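Side-chain contacts in clavulanic acid biosynthesis oligopeptide binding protein 2 (Streptomyces clavuligerus, PDB 2WOL), which probably binds oligopeptides as an extracellular solute-binding protein belonging to the clavulanic acid biosynthetic pathway: residues T138-I141 against P142-D146; E159-R162 against S163-T166; Y461-L464 against A465-D469; P488-N491 against A492-E496. All coordinates share one frame; numbering follows the deposited sequence.

Interaction 1. Residues T138-I141 against P142-D146; sequences TYLI and PLLDD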
loop_
_atom_site.group_PDB
_atom_site.type_symbol
_atom_site.label_atom_id
_atom_site.label_comp_id
_atom_site.label_asym_id
_atom_site.label_seq_id
_atom_site.Cartn_x
_atom_site.Cartn_y
_atom_site.Cartn_z
ATOM N N THR A 138 -3.717 10.997 -4.963
ATOM C CA THR A 138 -4.564 12.153 -5.261
ATOM C C THR A 138 -5.920 12.083 -4.558
ATOM O O THR A 138 -6.881 12.747 -4.968
ATOM C CB THR A 138 -4.784 12.317 -6.780
ATOM O OG1 THR A 138 -5.344 11.111 -7.311
ATOM C CG2 THR A 138 -3.466 12.632 -7.490
ATOM N N TYR A 139 -5.997 11.288 -3.492
ATOM C CA TYR A 139 -7.208 11.208 -2.667
ATOM C C TYR A 139 -7.729 12.574 -2.217
ATOM O O TYR A 139 -8.937 12.770 -2.077
ATOM C CB TYR A 139 -6.953 10.341 -1.435
ATOM C CG TYR A 139 -6.664 8.901 -1.773
ATOM C CD1 TYR A 139 -5.354 8.435 -1.858
ATOM C CD2 TYR A 139 -7.705 8.009 -2.019
ATOM C CE1 TYR A 139 -5.088 7.110 -2.179
ATOM C CE2 TYR A 139 -7.455 6.683 -2.339
ATOM C CZ TYR A 139 -6.146 6.239 -2.417
ATOM O OH TYR A 139 -5.894 4.925 -2.736
ATOM N N LEU A 140 -6.816 13.512 -1.987
ATOM C CA LEU A 140 -7.194 14.831 -1.484
ATOM C C LEU A 140 -7.981 15.683 -2.481
ATOM O O LEU A 140 -8.759 16.549 -2.077
ATOM C CB LEU A 140 -5.955 15.586 -0.999
ATOM C CG LEU A 140 -5.339 15.029 0.288
ATOM C CD1 LEU A 140 -3.911 15.525 0.466
ATOM C CD2 LEU A 140 -6.195 15.368 1.502
ATOM N N ILE A 141 -7.786 15.436 -3.774
ATOM C CA ILE A 141 -8.380 16.281 -4.812
ATOM C C ILE A 141 -9.921 16.286 -4.783
ATOM O O ILE A 141 -10.515 17.347 -4.614
ATOM C CB ILE A 141 -7.795 15.983 -6.229
ATOM C CG1 ILE A 141 -6.299 16.338 -6.264
ATOM C CG2 ILE A 141 -8.564 16.749 -7.307
ATOM C CD1 ILE A 141 -5.596 16.059 -7.597
ATOM N N PRO A 142 -10.578 15.113 -4.924
ATOM C CA PRO A 142 -12.050 15.168 -4.845
ATOM C C PRO A 142 -12.600 15.632 -3.492
ATOM O O PRO A 142 -13.706 16.179 -3.432
ATOM C CB PRO A 142 -12.482 13.724 -5.130
ATOM C CG PRO A 142 -11.273 12.894 -4.895
ATOM C CD PRO A 142 -10.088 13.746 -5.192
ATOM N N LEU A 143 -11.839 15.419 -2.423
ATOM C CA LEU A 143 -12.277 15.816 -1.087
ATOM C C LEU A 143 -12.207 17.324 -0.852
ATOM O O LEU A 143 -12.893 17.845 0.028
ATOM C CB LEU A 143 -11.475 15.079 -0.011
ATOM C CG LEU A 143 -11.762 13.585 0.157
ATOM C CD1 LEU A 143 -10.747 12.977 1.105
ATOM C CD2 LEU A 143 -13.184 13.342 0.656
ATOM N N LEU A 144 -11.386 18.020 -1.636
ATOM C CA LEU A 144 -11.159 19.454 -1.410
ATOM C C LEU A 144 -11.513 20.367 -2.585
ATOM O O LEU A 144 -11.615 21.584 -2.415
ATOM C CB LEU A 144 -9.715 19.702 -0.959
ATOM C CG LEU A 144 -9.314 19.130 0.406
ATOM C CD1 LEU A 144 -7.817 19.191 0.589
ATOM C CD2 LEU A 144 -10.029 19.845 1.554
ATOM N N ASP A 145 -11.704 19.789 -3.765
ATOM C CA ASP A 145 -11.991 20.578 -4.962
ATOM C C ASP A 145 -13.467 20.958 -5.068
ATOM O O ASP A 145 -14.355 20.131 -4.835
ATOM C CB ASP A 145 -11.566 19.815 -6.219
ATOM C CG ASP A 145 -11.172 20.731 -7.365
ATOM O OD1 ASP A 145 -10.910 21.931 -7.129
ATOM O OD2 ASP A 145 -11.100 20.237 -8.509
ATOM N N ASP A 146 -13.714 22.213 -5.432
ATOM C CA ASP A 146 -15.050 22.684 -5.756
ATOM C C ASP A 146 -15.281 22.488 -7.256
ATOM O O ASP A 146 -14.653 23.166 -8.071
ATOM C CB ASP A 146 -15.192 24.162 -5.378
ATOM C CG ASP A 146 -16.599 24.702 -5.604
ATOM O OD1 ASP A 146 -17.448 23.996 -6.185
ATOM O OD2 ASP A 146 -16.844 25.855 -5.194
#

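Interaction 2. Residues E159-R162 against S163-T166; sequences EPLR and SVLT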
loop_
_atom_site.group_PDB
_atom_site.type_symbol
_atom_site.label_atom_id
_atom_site.label_comp_id
_atom_site.label_asym_id
_atom_site.label_seq_id
_atom_site.Cartn_x
_atom_site.Cartn_y
_atom_site.Cartn_z
ATOM N N GLU A 159 -4.216 32.376 -5.288
ATOM C CA GLU A 159 -5.335 32.294 -4.359
ATOM C C GLU A 159 -5.361 30.908 -3.724
ATOM O O GLU A 159 -5.374 29.901 -4.434
ATOM C CB GLU A 159 -6.660 32.579 -5.054
ATOM C CG GLU A 159 -7.819 32.699 -4.079
ATOM C CD GLU A 159 -9.161 32.843 -4.759
ATOM O OE1 GLU A 159 -9.252 32.604 -5.983
ATOM O OE2 GLU A 159 -10.134 33.194 -4.058
ATOM N N PRO A 160 -5.333 30.847 -2.383
ATOM C CA PRO A 160 -5.372 29.553 -1.717
ATOM C C PRO A 160 -6.625 28.743 -2.026
ATOM O O PRO A 160 -7.665 29.297 -2.391
ATOM C CB PRO A 160 -5.346 29.924 -0.230
ATOM C CG PRO A 160 -4.703 31.267 -0.189
ATOM C CD PRO A 160 -5.219 31.953 -1.415
ATOM N N LEU A 161 -6.498 27.428 -1.886
ATOM C CA LEU A 161 -7.619 26.512 -1.966
ATOM C C LEU A 161 -8.668 26.939 -0.936
ATOM O O LEU A 161 -8.358 27.107 0.243
ATOM C CB LEU A 161 -7.103 25.097 -1.691
ATOM C CG LEU A 161 -7.939 23.832 -1.857
ATOM C CD1 LEU A 161 -8.619 23.739 -3.206
ATOM C CD2 LEU A 161 -7.030 22.636 -1.639
ATOM N N ARG A 162 -9.898 27.136 -1.393
ATOM C CA ARG A 162 -10.937 27.733 -0.552
ATOM C C ARG A 162 -11.476 26.801 0.520
ATOM O O ARG A 162 -12.119 27.242 1.479
ATOM C CB ARG A 162 -12.071 28.273 -1.410
ATOM C CG ARG A 162 -11.668 29.505 -2.166
ATOM C CD ARG A 162 -12.836 30.401 -2.363
ATOM N NE ARG A 162 -12.435 31.631 -3.028
ATOM C CZ ARG A 162 -13.275 32.410 -3.693
ATOM N NH1 ARG A 162 -14.554 32.073 -3.780
ATOM N NH2 ARG A 162 -12.832 33.514 -4.273
ATOM N N SER A 163 -11.199 25.515 0.350
ATOM C CA SER A 163 -11.605 24.491 1.297
ATOM C C SER A 163 -10.558 24.281 2.387
ATOM O O SER A 163 -10.752 23.459 3.279
ATOM C CB SER A 163 -11.837 23.181 0.552
ATOM O OG SER A 163 -10.716 22.878 -0.258
ATOM N N VAL A 164 -9.443 25.005 2.308
ATOM C CA VAL A 164 -8.397 24.887 3.323
ATOM C C VAL A 164 -8.129 26.250 3.958
ATOM O O VAL A 164 -7.670 27.178 3.289
ATOM C CB VAL A 164 -7.070 24.290 2.776
ATOM C CG1 VAL A 164 -6.116 24.024 3.928
ATOM C CG2 VAL A 164 -7.307 22.996 2.010
ATOM N N LEU A 165 -8.432 26.361 5.249
ATOM C CA LEU A 165 -8.230 27.612 5.975
ATOM C C LEU A 165 -7.021 27.548 6.895
ATOM O O LEU A 165 -6.721 26.503 7.472
ATOM C CB LEU A 165 -9.469 27.965 6.794
ATOM C CG LEU A 165 -10.839 27.985 6.119
ATOM C CD1 LEU A 165 -11.893 28.285 7.163
ATOM C CD2 LEU A 165 -10.895 29.002 4.989
ATOM N N THR A 166 -6.331 28.677 7.024
ATOM C CA THR A 166 -5.228 28.813 7.967
ATOM C C THR A 166 -5.430 30.074 8.819
ATOM O O THR A 166 -4.763 31.089 8.590
ATOM C CB THR A 166 -3.854 28.847 7.254
ATOM O OG1 THR A 166 -3.860 29.861 6.237
ATOM C CG2 THR A 166 -3.545 27.496 6.608
#

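Interaction 3. Residues Y461-L464 against A465-D469; sequences YGFL and APLVD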
loop_
_atom_site.group_PDB
_atom_site.type_symbol
_atom_site.label_atom_id
_atom_site.label_comp_id
_atom_site.label_asym_id
_atom_site.label_seq_id
_atom_site.Cartn_x
_atom_site.Cartn_y
_atom_site.Cartn_z
ATOM N N TYR A 461 -11.925 1.496 3.830
ATOM C CA TYR A 461 -12.080 2.367 2.670
ATOM C C TYR A 461 -10.855 2.289 1.766
ATOM O O TYR A 461 -10.981 2.068 0.564
ATOM C CB TYR A 461 -12.350 3.831 3.049
ATOM C CG TYR A 461 -12.594 4.662 1.811
ATOM C CD1 TYR A 461 -13.875 4.785 1.279
ATOM C CD2 TYR A 461 -11.535 5.277 1.135
ATOM C CE1 TYR A 461 -14.107 5.517 0.118
ATOM C CE2 TYR A 461 -11.754 6.010 -0.025
ATOM C CZ TYR A 461 -13.042 6.127 -0.527
ATOM O OH TYR A 461 -13.256 6.848 -1.676
ATOM N N GLY A 462 -9.675 2.477 2.354
ATOM C CA GLY A 462 -8.429 2.415 1.602
ATOM C C GLY A 462 -8.267 1.099 0.866
ATOM O O GLY A 462 -7.809 1.069 -0.275
ATOM N N PHE A 463 -8.655 0.005 1.519
ATOM C CA PHE A 463 -8.495 -1.308 0.917
ATOM C C PHE A 463 -9.532 -1.626 -0.159
ATOM O O PHE A 463 -9.184 -2.084 -1.254
ATOM C CB PHE A 463 -8.489 -2.415 1.978
ATOM C CG PHE A 463 -8.204 -3.772 1.404
ATOM C CD1 PHE A 463 -6.891 -4.192 1.220
ATOM C CD2 PHE A 463 -9.242 -4.604 1.001
ATOM C CE1 PHE A 463 -6.613 -5.426 0.650
ATOM C CE2 PHE A 463 -8.975 -5.847 0.435
ATOM C CZ PHE A 463 -7.664 -6.259 0.264
ATOM N N LEU A 464 -10.803 -1.400 0.156
ATOM C CA LEU A 464 -11.881 -1.921 -0.683
ATOM C C LEU A 464 -12.470 -0.937 -1.694
ATOM O O LEU A 464 -12.826 -1.339 -2.802
ATOM C CB LEU A 464 -12.989 -2.551 0.174
ATOM C CG LEU A 464 -14.002 -3.453 -0.546
ATOM C CD1 LEU A 464 -13.306 -4.517 -1.397
ATOM C CD2 LEU A 464 -14.963 -4.101 0.440
ATOM N N ALA A 465 -12.566 0.342 -1.337
ATOM C CA ALA A 465 -13.198 1.305 -2.243
ATOM C C ALA A 465 -12.555 1.393 -3.637
ATOM O O ALA A 465 -13.272 1.412 -4.633
ATOM C CB ALA A 465 -13.305 2.680 -1.607
ATOM N N PRO A 466 -11.207 1.448 -3.721
ATOM C CA PRO A 466 -10.612 1.488 -5.064
ATOM C C PRO A 466 -10.925 0.254 -5.915
ATOM O O PRO A 466 -10.884 0.327 -7.142
ATOM C CB PRO A 466 -9.109 1.574 -4.775
ATOM C CG PRO A 466 -9.033 2.187 -3.411
ATOM C CD PRO A 466 -10.167 1.534 -2.680
ATOM N N LEU A 467 -11.246 -0.856 -5.256
ATOM C CA LEU A 467 -11.528 -2.114 -5.942
ATOM C C LEU A 467 -12.967 -2.254 -6.428
ATOM O O LEU A 467 -13.209 -2.967 -7.404
ATOM C CB LEU A 467 -11.201 -3.306 -5.037
ATOM C CG LEU A 467 -9.761 -3.511 -4.567
ATOM C CD1 LEU A 467 -9.680 -4.792 -3.744
ATOM C CD2 LEU A 467 -8.772 -3.558 -5.741
ATOM N N VAL A 468 -13.916 -1.604 -5.750
ATOM C CA VAL A 468 -15.342 -1.895 -5.988
ATOM C C VAL A 468 -16.276 -0.686 -6.090
ATOM O O VAL A 468 -17.428 -0.831 -6.514
ATOM C CB VAL A 468 -15.921 -2.868 -4.916
ATOM C CG1 VAL A 468 -15.113 -4.173 -4.865
ATOM C CG2 VAL A 468 -15.999 -2.206 -3.534
ATOM N N ASP A 469 -15.797 0.487 -5.681
ATOM C CA ASP A 469 -16.626 1.693 -5.661
ATOM C C ASP A 469 -16.766 2.231 -7.083
ATOM O O ASP A 469 -15.770 2.502 -7.749
ATOM C CB ASP A 469 -16.009 2.735 -4.715
ATOM C CG ASP A 469 -16.901 3.946 -4.491
ATOM O OD1 ASP A 469 -17.471 4.482 -5.466
ATOM O OD2 ASP A 469 -17.001 4.376 -3.325
HETATM O O HOH W 1 -15.558 6.711 -3.064
#

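Interaction 4. Residues P488-N491 against A492-E496; sequences PEVN and ALIDE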
loop_
_atom_site.group_PDB
_atom_site.type_symbol
_atom_site.label_atom_id
_atom_site.label_comp_id
_atom_site.label_asym_id
_atom_site.label_seq_id
_atom_site.Cartn_x
_atom_site.Cartn_y
_atom_site.Cartn_z
ATOM N N PRO A 488 -25.171 0.866 -7.028
ATOM C CA PRO A 488 -25.647 1.968 -6.186
ATOM C C PRO A 488 -25.728 1.593 -4.706
ATOM O O PRO A 488 -25.450 2.430 -3.849
ATOM C CB PRO A 488 -27.051 2.253 -6.735
ATOM C CG PRO A 488 -27.011 1.790 -8.134
ATOM C CD PRO A 488 -26.076 0.620 -8.169
ATOM N N GLU A 489 -26.098 0.347 -4.415
ATOM C CA GLU A 489 -26.228 -0.114 -3.035
ATOM C C GLU A 489 -24.865 -0.247 -2.348
ATOM O O GLU A 489 -24.721 0.111 -1.179
ATOM C CB GLU A 489 -27.026 -1.420 -2.967
ATOM C CG GLU A 489 -28.502 -1.256 -3.340
ATOM C CD GLU A 489 -29.310 -2.529 -3.152
ATOM O OE1 GLU A 489 -29.140 -3.474 -3.954
ATOM O OE2 GLU A 489 -30.127 -2.582 -2.205
ATOM N N VAL A 490 -23.871 -0.744 -3.084
ATOM C CA VAL A 490 -22.488 -0.783 -2.592
ATOM C C VAL A 490 -21.972 0.638 -2.351
ATOM O O VAL A 490 -21.437 0.936 -1.283
ATOM C CB VAL A 490 -21.540 -1.556 -3.555
ATOM C CG1 VAL A 490 -20.070 -1.309 -3.201
ATOM C CG2 VAL A 490 -21.847 -3.044 -3.524
ATOM N N ASN A 491 -22.155 1.514 -3.338
ATOM C CA ASN A 491 -21.726 2.909 -3.215
ATOM C C ASN A 491 -22.363 3.616 -2.015
ATOM O O ASN A 491 -21.678 4.323 -1.264
ATOM C CB ASN A 491 -22.006 3.686 -4.508
ATOM C CG ASN A 491 -21.288 3.106 -5.720
ATOM O OD1 ASN A 491 -20.377 2.287 -5.595
ATOM N ND2 ASN A 491 -21.703 3.535 -6.908
ATOM N N ALA A 492 -23.667 3.400 -1.831
ATOM C CA ALA A 492 -24.406 3.992 -0.716
ATOM C C ALA A 492 -23.893 3.500 0.634
ATOM O O ALA A 492 -23.734 4.295 1.562
ATOM C CB ALA A 492 -25.899 3.724 -0.855
ATOM N N LEU A 493 -23.631 2.196 0.741
ATOM C CA LEU A 493 -23.074 1.630 1.967
ATOM C C LEU A 493 -21.709 2.231 2.291
ATOM O O LEU A 493 -21.436 2.573 3.443
ATOM C CB LEU A 493 -22.977 0.104 1.884
ATOM C CG LEU A 493 -24.262 -0.717 2.050
ATOM C CD1 LEU A 493 -24.004 -2.164 1.690
ATOM C CD2 LEU A 493 -24.824 -0.619 3.466
ATOM N N ILE A 494 -20.862 2.357 1.269
ATOM C CA ILE A 494 -19.556 2.997 1.422
ATOM C C ILE A 494 -19.727 4.431 1.937
ATOM O O ILE A 494 -19.072 4.831 2.905
ATOM C CB ILE A 494 -18.727 2.950 0.105
ATOM C CG1 ILE A 494 -18.317 1.503 -0.210
ATOM C CG2 ILE A 494 -17.495 3.869 0.193
ATOM C CD1 ILE A 494 -17.608 1.317 -1.539
ATOM N N ASP A 495 -20.626 5.188 1.310
ATOM C CA ASP A 495 -20.924 6.546 1.764
ATOM C C ASP A 495 -21.354 6.557 3.231
ATOM O O ASP A 495 -20.927 7.422 3.998
ATOM C CB ASP A 495 -21.996 7.194 0.880
ATOM C CG ASP A 495 -21.464 7.604 -0.489
ATOM O OD1 ASP A 495 -20.228 7.616 -0.686
ATOM O OD2 ASP A 495 -22.292 7.926 -1.371
ATOM N N GLU A 496 -22.177 5.586 3.629
ATOM C CA GLU A 496 -22.633 5.515 5.019
ATOM C C GLU A 496 -21.481 5.319 6.009
ATOM O O GLU A 496 -21.445 5.973 7.054
ATOM C CB GLU A 496 -23.705 4.441 5.215
ATOM C CG GLU A 496 -24.413 4.552 6.562
ATOM C CD GLU A 496 -25.566 3.582 6.735
ATOM O OE1 GLU A 496 -26.026 2.990 5.734
ATOM O OE2 GLU A 496 -26.012 3.420 7.892
#

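Interaction 1. Residues T138-I141 against P142-D146
The carbonyl oxygen of I141 is gripped by two backbone N-H groups at the end of a short helix. D145 N donates to I141 O over 2.8 Å, almost in line with the C=O bond. L144 N reaches the same oxygen at 3.2 Å from well above the carbonyl plane, and its bond to L140 O is weak. The two bonds to I141 O close the last turn, after which D145 is the first residue to leave helical backbone angles.

Side-chain carbons lie against the carbonyls of the turn. The CB of D145 lies 3.1 Å from I141 O, while its carboxylate is swung anti to the backbone N (chi1 -151°) and OD1 is taken by Y151 N. The P142 ring, which has no N-H to give, sets its CD 3.4 Å from T138 O. On the inner side, L140 CD2 meets L144 CD1 at 4.3 Å, one turn apart, and L143 lays CG and CD1 against Y139 O.

Y139 turns away from this turn, its OH hydrogen-bonded to D456 and its ring edge-to-face with F457. L140 and L144 both press on V124 of helix 117-127, L140 and L143 touch L186 of helix 183-186, and P142 O is hydrogen-bonded to T177 OG1, just beyond strand 171-175.

Interaction 2. Residues E159-R162 against S163-T166
A type I beta turn runs from L161 to V164, closed by V164 N donating to L161 O over 3.1 Å. On one face of the turn, L161 and V164 bring their methyls together, L161 CD2 lying 3.7 Å from V164 CG2. L161 holds its CG anti to the backbone N (chi1 -172°), which sends the isobutyl group off that face, beside S163 OG and V164 CG2.

S163 OG lies 3.3 Å from L161 CG. With chi1 at 51°, the hydroxyl sits between the backbone N and the carbonyl carbon, and its hydrogen-bond partner is L144 O. A polar atom next to an aliphatic branch is thus satisfied by the end of helix 140-144. On the opposite face, L165 CD2 makes a looser approach of 4.1 Å to R162 O.

R162 folds back along the loop, bent at chi2, to take E159 side-on. Its NH2 lies 2.7 Å from E159 OE2, on the syn lone pair, whereas NE meets the same oxygen at 3.0 Å from above the carboxylate plane. Both bonds lie close to the guanidinium plane, and E159 OE1 forms a second salt bridge, to R149.

The arrangement is a beta turn leading into an edge strand: strand 164-166 pairs with 171-175 on the border of a four-stranded antiparallel sheet.

Interaction 3. Residues Y461-L464 against A465-D469
The methyl group of A465 sits over one face of the Y461 ring, a CH-pi contact with CB 3.5 Å from the ring centroid and 17° off its normal. The methyl is displaced toward CE1, its nearest ring atom. Y461 has CG anti to its backbone nitrogen (chi1 -176°), which lays the ring alongside the helix, beneath the residue one turn on. A465 N bonds to Y461 O over 3.0 Å on the same turn.

On another side of the helix, L464 packs against V468, with L464 CG 3.8 Å from V468 CG2 and L464 CD1 near both valine methyls. F463 meets L467 CD1 obliquely and at longer range.

P466 interrupts the regular bonding. It has no N-H for G462 O, and its CD lies 3.4 Å from that oxygen in place of a bond. L467 N does not bond back to F463 O but reaches L464 O at 3.0 Å. F463 O is instead held by W453 NE1.

Farther out, one water lies in the plane of the Y461 ring at its edge, 2.7 Å from Y461 OH, and donates to D469 OD2, while D469 OD1 forms a salt bridge with R471. F180 stacks edge-to-face on Y461, and I494, L498 and W510 also touch that ring.

This is a proline-kinked helix, buried among strand 448-453 and helices 488-499 and 503-520.

Interaction 4. Residues P488-N491 against A492-E496
Four consecutive backbone hydrogen bonds join P488-N491 to A492-D495. A492 N donates to P488 O, and L493 N to E489 O. The next bond, I494 N to V490 O at 3.0 Å, has an N-H···O angle of 167°. D495 N closes the series on N491 O over 2.9 Å. These i to i+4 bonds make a regular alpha-helical opening to helix 488-499, with P488 in its first turn, where its lack of an N-H costs no bond of the turn before, and D487 OD1 accepting from E489 N.

Apolar contact between side chains one turn apart is confined to V490 and I494. They lie side by side and point the same way, V490 CG1 being 4.0 Å from I494 CD1. I494 CG1 also rests 3.3 Å from V490 O, since chi1 of -68° turns this branch back beside its own backbone N, over the preceding turn. L493 is folded similarly, with CG 3.4 Å from E489 O, and A492 CB lies against P488 O. This packing continues outward: I494 touches W510, and L493 touches L509 and V513, all on helix 503-520, which therefore covers this side.

The polar side chains turn to partners beyond the turn. The buried amide of N491 is held at both ends, OD1 accepting from G470 N and ND2 donating to D486 OD1, which should fix its rotation. D495 brings CG to 3.4 Å from N491 O, but its carboxylate is engaged with R471, D495 OD1 and R471 NH2 forming a salt bridge.

In the fold
Interaction 3 is the most buried of the four, its centre about 12 Å from the centre of the chain, whereas interactions 1, 2 and 4 are partly buried and lie farther out. Two pairs emerge. Interactions 1 and 2 share a helix-to-strand passage and meet at L144, whose carbonyl oxygen and CD1 methyl touch residues 161-164. Interactions 3 and 4 belong to successive helices that pack together through Y461, V468 and D469 against V490, N491 and I494. A single light contact, Y139 on P466, connects the pairs. Chemistry follows place: aromatic and aliphatic packing dominates 461-469, regular helical bonding marks 488-496, and the arginine-carboxylate pair of 159-162 lies at the periphery.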